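Local coordinates for protein alpha-11 giardin (Giardia intestinalis, PDB 2II2) that binds calcium as a member of the annexin family and probably associates with acidic phospholipids and with the parasite's cytoskeleton, at residues G278-R281 / D282-S286; R109-L112 / A113-Y116. One frame throughout, in Å; residues are numbered along the deposited sequence.

Interactions 1 and 2 are both local contacts between residues about a turn apart, interaction 1 at the start of helix 280-287 and interaction 2 inside helix 106-120, and they lie on opposite sides of the chain's centre. Their own centres are about 34 Å apart, and even their nearest atoms are separated by about 22 Å. Interaction 2 comes first along the chain; interaction 1 is close to the C-terminus. Interaction 1 brings carboxylates and a water to a helix start, whereas interaction 2 is a regular stretch of helix with one solvent-facing side and one packed side. The calcium site at Ile60 and Glu66, empty in this model, lies away from both.

Interaction 1: G278-R281 / D282-S286; sequences GVMR and DDILS
Asp283 folds back over Val279, the N-cap residue of helix 280-287, and its side chain can be followed outward from the backbone. Its CB sits 3.6 Å from Val279 O, the carbonyl that also receives the Asp283 N-H in the first turn. With chi1 at -75°, CG stands beside the residue's own backbone N, also close to Val279 O, and the carboxylate is carried back toward the helix start. There the two oxygens part. OD1 accepts a hydrogen bond from a water at 2.7 Å, and the same water accepts the N-H of Val279, with 3.0 Å from Val279 N to the water oxygen. OD2 passes over Gly278, 3.9 Å from Gly278 CA, and is bonded to Tyr274 OH in helix 270-274. The carboxylate is thus tied to the segment just before the helix through water and to a neighbouring helix directly.

This is a helix N-terminus of an all-helical annexin domain, and the N-cap residue is a valine, whose side chain has no acceptor to offer the helix N-H groups. Two acidic residues in the first turn should interact favourably with the helix dipole. Asp282 lies obliquely across Val279, its OD2 3.3 Å from Val279 CB and in van der Waals contact with both methyls.

The next backbone bond continues the helix, Ile284 N to Met280 O at 3.0 Å. On the inner face the extended Met280 chain passes Ile284, CG lying 4.0 Å from Ile284 CD1. Both side chains are buried against Phe240 of helix 232-244 and against helix 298-306, where Met280 touches Trp306 and Ile284 touches Cys302 and Leu303. Arg281 stands off the side of the helix; its NE bonds to Leu308 O, and its own carbonyl receives Leu285 N at 3.2 Å.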
loop_
_atom_site.group_PDB
_atom_site.type_symbol
_atom_site.label_atom_id
_atom_site.label_comp_id
_atom_site.label_asym_id
_atom_site.label_seq_id
_atom_site.Cartn_x
_atom_site.Cartn_y
_atom_site.Cartn_z
ATOM N N GLY A 278 -14.893 -11.095 0.990
ATOM C CA GLY A 278 -14.810 -12.226 1.872
ATOM C C GLY A 278 -14.490 -11.735 3.245
ATOM O O GLY A 278 -14.468 -10.523 3.503
ATOM N N VAL A 279 -14.282 -12.679 4.142
ATOM C CA VAL A 279 -13.878 -12.356 5.484
ATOM C C VAL A 279 -12.353 -12.258 5.441
ATOM O O VAL A 279 -11.668 -13.241 5.124
ATOM C CB VAL A 279 -14.345 -13.427 6.496
ATOM C CG1 VAL A 279 -13.894 -13.053 7.885
ATOM C CG2 VAL A 279 -15.884 -13.575 6.472
ATOM N N MET A 280 -11.799 -11.071 5.729
ATOM C CA MET A 280 -10.353 -10.884 5.580
ATOM C C MET A 280 -9.553 -11.900 6.380
ATOM O O MET A 280 -8.588 -12.448 5.876
ATOM C CB MET A 280 -9.958 -9.455 5.947
ATOM C CG MET A 280 -8.555 -9.080 5.518
ATOM S SD MET A 280 -8.274 -7.308 5.829
ATOM C CE MET A 280 -6.487 -7.253 5.674
ATOM N N ARG A 281 -9.933 -12.133 7.635
ATOM C CA ARG A 281 -9.248 -13.115 8.445
ATOM C C ARG A 281 -9.255 -14.492 7.778
ATOM O O ARG A 281 -8.228 -15.153 7.705
ATOM C CB ARG A 281 -9.877 -13.186 9.837
ATOM C CG ARG A 281 -9.351 -14.326 10.703
ATOM C CD ARG A 281 -10.071 -14.449 12.053
ATOM N NE ARG A 281 -9.840 -13.293 12.912
ATOM C CZ ARG A 281 -10.795 -12.557 13.473
ATOM N NH1 ARG A 281 -12.083 -12.850 13.286
ATOM N NH2 ARG A 281 -10.457 -11.537 14.238
ATOM N N ASP A 282 -10.420 -14.917 7.310
ATOM C CA ASP A 282 -10.541 -16.241 6.698
ATOM C C ASP A 282 -9.731 -16.355 5.401
ATOM O O ASP A 282 -9.149 -17.398 5.098
ATOM C CB ASP A 282 -12.011 -16.581 6.414
ATOM C CG ASP A 282 -12.889 -16.584 7.680
ATOM O OD1 ASP A 282 -12.361 -16.598 8.817
ATOM O OD2 ASP A 282 -14.129 -16.573 7.511
ATOM N N ASP A 283 -9.691 -15.279 4.624
ATOM C CA ASP A 283 -8.975 -15.308 3.368
ATOM C C ASP A 283 -7.461 -15.271 3.543
ATOM O O ASP A 283 -6.719 -15.892 2.772
ATOM C CB ASP A 283 -9.433 -14.191 2.454
ATOM C CG ASP A 283 -10.797 -14.454 1.836
ATOM O OD1 ASP A 283 -11.437 -15.485 2.142
ATOM O OD2 ASP A 283 -11.212 -13.598 1.027
ATOM N N ILE A 284 -6.975 -14.587 4.570
ATOM C CA ILE A 284 -5.558 -14.655 4.875
ATOM C C ILE A 284 -5.176 -16.105 5.205
ATOM O O ILE A 284 -4.178 -16.635 4.697
ATOM C CB ILE A 284 -5.200 -13.681 6.032
ATOM C CG1 ILE A 284 -5.282 -12.214 5.543
ATOM C CG2 ILE A 284 -3.814 -13.981 6.547
ATOM C CD1 ILE A 284 -5.367 -11.153 6.654
ATOM N N LEU A 285 -5.994 -16.748 6.039
ATOM C CA LEU A 285 -5.776 -18.139 6.426
ATOM C C LEU A 285 -5.787 -19.064 5.222
ATOM O O LEU A 285 -4.927 -19.953 5.086
ATOM C CB LEU A 285 -6.851 -18.587 7.435
ATOM C CG LEU A 285 -6.731 -18.074 8.883
ATOM C CD1 LEU A 285 -8.011 -18.323 9.682
ATOM C CD2 LEU A 285 -5.543 -18.707 9.584
ATOM N N SER A 286 -6.765 -18.877 4.335
ATOM C CA SER A 286 -6.918 -19.755 3.175
ATOM C C SER A 286 -5.844 -19.534 2.133
ATOM O O SER A 286 -5.308 -20.494 1.574
ATOM C CB SER A 286 -8.278 -19.543 2.512
ATOM O OG SER A 286 -9.326 -19.936 3.365
HETATM O O HOH W 1 -14.012 -15.411 3.020
#

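Interaction 2: R109-L112 / A113-Y116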
loop_
_atom_site.group_PDB
_atom_site.type_symbol
_atom_site.label_atom_id
_atom_site.label_comp_id
_atom_site.label_asym_id
_atom_site.label_seq_id
_atom_site.Cartn_x
_atom_site.Cartn_y
_atom_site.Cartn_z
ATOM N N ARG A 109 1.895 12.913 2.233
ATOM C CA ARG A 109 2.593 13.221 0.996
ATOM C C ARG A 109 3.739 14.206 1.240
ATOM O O ARG A 109 4.830 14.026 0.726
ATOM C CB ARG A 109 1.597 13.787 -0.024
ATOM C CG ARG A 109 2.190 14.461 -1.242
ATOM C CD ARG A 109 1.131 14.871 -2.242
ATOM N NE ARG A 109 0.395 16.061 -1.816
ATOM C CZ ARG A 109 -0.565 16.634 -2.536
ATOM N NH1 ARG A 109 -0.902 16.130 -3.735
ATOM N NH2 ARG A 109 -1.178 17.723 -2.061
ATOM N N LEU A 110 3.468 15.266 1.993
ATOM C CA LEU A 110 4.500 16.239 2.326
ATOM C C LEU A 110 5.648 15.624 3.144
ATOM O O LEU A 110 6.829 15.840 2.844
ATOM C CB LEU A 110 3.875 17.414 3.077
ATOM C CG LEU A 110 4.873 18.476 3.539
ATOM C CD1 LEU A 110 5.580 19.166 2.377
ATOM C CD2 LEU A 110 4.183 19.447 4.456
ATOM N N LYS A 111 5.304 14.826 4.145
ATOM C CA LYS A 111 6.329 14.190 4.958
ATOM C C LYS A 111 7.155 13.205 4.131
ATOM O O LYS A 111 8.361 13.097 4.327
ATOM C CB LYS A 111 5.698 13.497 6.159
ATOM C CG LYS A 111 5.170 14.472 7.186
ATOM C CD LYS A 111 4.627 13.769 8.396
ATOM C CE LYS A 111 4.711 14.668 9.621
ATOM N NZ LYS A 111 4.050 15.980 9.382
ATOM N N LEU A 112 6.520 12.467 3.220
ATOM C CA LEU A 112 7.260 11.574 2.337
ATOM C C LEU A 112 8.221 12.382 1.476
ATOM O O LEU A 112 9.376 12.027 1.350
ATOM C CB LEU A 112 6.314 10.759 1.443
ATOM C CG LEU A 112 6.970 9.962 0.313
ATOM C CD1 LEU A 112 7.874 8.848 0.875
ATOM C CD2 LEU A 112 5.933 9.365 -0.623
ATOM N N ALA A 113 7.744 13.475 0.881
ATOM C CA ALA A 113 8.603 14.304 0.020
ATOM C C ALA A 113 9.835 14.776 0.789
ATOM O O ALA A 113 10.960 14.713 0.283
ATOM C CB ALA A 113 7.818 15.506 -0.520
ATOM N N GLN A 114 9.613 15.211 2.016
ATOM C CA GLN A 114 10.699 15.728 2.836
ATOM C C GLN A 114 11.691 14.643 3.185
ATOM O O GLN A 114 12.902 14.842 3.073
ATOM C CB GLN A 114 10.145 16.379 4.098
ATOM C CG GLN A 114 9.391 17.664 3.805
ATOM C CD GLN A 114 8.619 18.194 5.007
ATOM O OE1 GLN A 114 8.210 17.444 5.897
ATOM N NE2 GLN A 114 8.386 19.498 5.015
ATOM N N ALA A 115 11.188 13.487 3.606
ATOM C CA ALA A 115 12.042 12.370 3.976
ATOM C C ALA A 115 12.798 11.822 2.788
ATOM O O ALA A 115 13.962 11.402 2.922
ATOM C CB ALA A 115 11.239 11.266 4.619
ATOM N N TYR A 116 12.128 11.777 1.637
ATOM C CA TYR A 116 12.747 11.270 0.435
ATOM C C TYR A 116 13.909 12.166 -0.005
ATOM O O TYR A 116 14.962 11.660 -0.395
ATOM C CB TYR A 116 11.703 11.123 -0.667
ATOM C CG TYR A 116 12.224 10.510 -1.927
ATOM C CD1 TYR A 116 12.112 9.130 -2.162
ATOM C CD2 TYR A 116 12.817 11.308 -2.903
ATOM C CE1 TYR A 116 12.595 8.565 -3.338
ATOM C CE2 TYR A 116 13.299 10.756 -4.069
ATOM C CZ TYR A 116 13.179 9.392 -4.297
ATOM O OH TYR A 116 13.625 8.827 -5.469
#
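Leu110 and Gln114 make an i to i+4 side-chain contact along the exposed face of helix 106-120. The two chains slant past each other, with Leu110 CD1 3.9 Å from Gln114 NE2 and Leu110 CG 4.0 Å from Gln114 CD, so the leucine branch lies against the amide end. Gln114 keeps CG beside its backbone N (chi1 -69°), which lays that carbon 3.3 Å from Leu110 O. The same carbonyl accepts the N-H of Gln114 at 3.0 Å.

This is ordinary alpha-helix in an annexin fold built of packed helices, and four successive i to i+4 backbone bonds run through it. The last is the shortest, Tyr116 N to Leu112 O at 2.8 Å, and Tyr116 CB also rests 3.2 Å from that oxygen. Leu112 and Tyr116 belong to the buried face: Leu112 packs on Val81 of helix 76-89, both touch Leu124, and Tyr116 OH bonds to Asp127. Lys111 reaches back to a salt bridge with Asp107, while Arg109 binds Asn149 OD1 and the carbonyls of Ala145 and Glu148, joining this helix to the C-terminal end of helix 137-147 and the residues just after it.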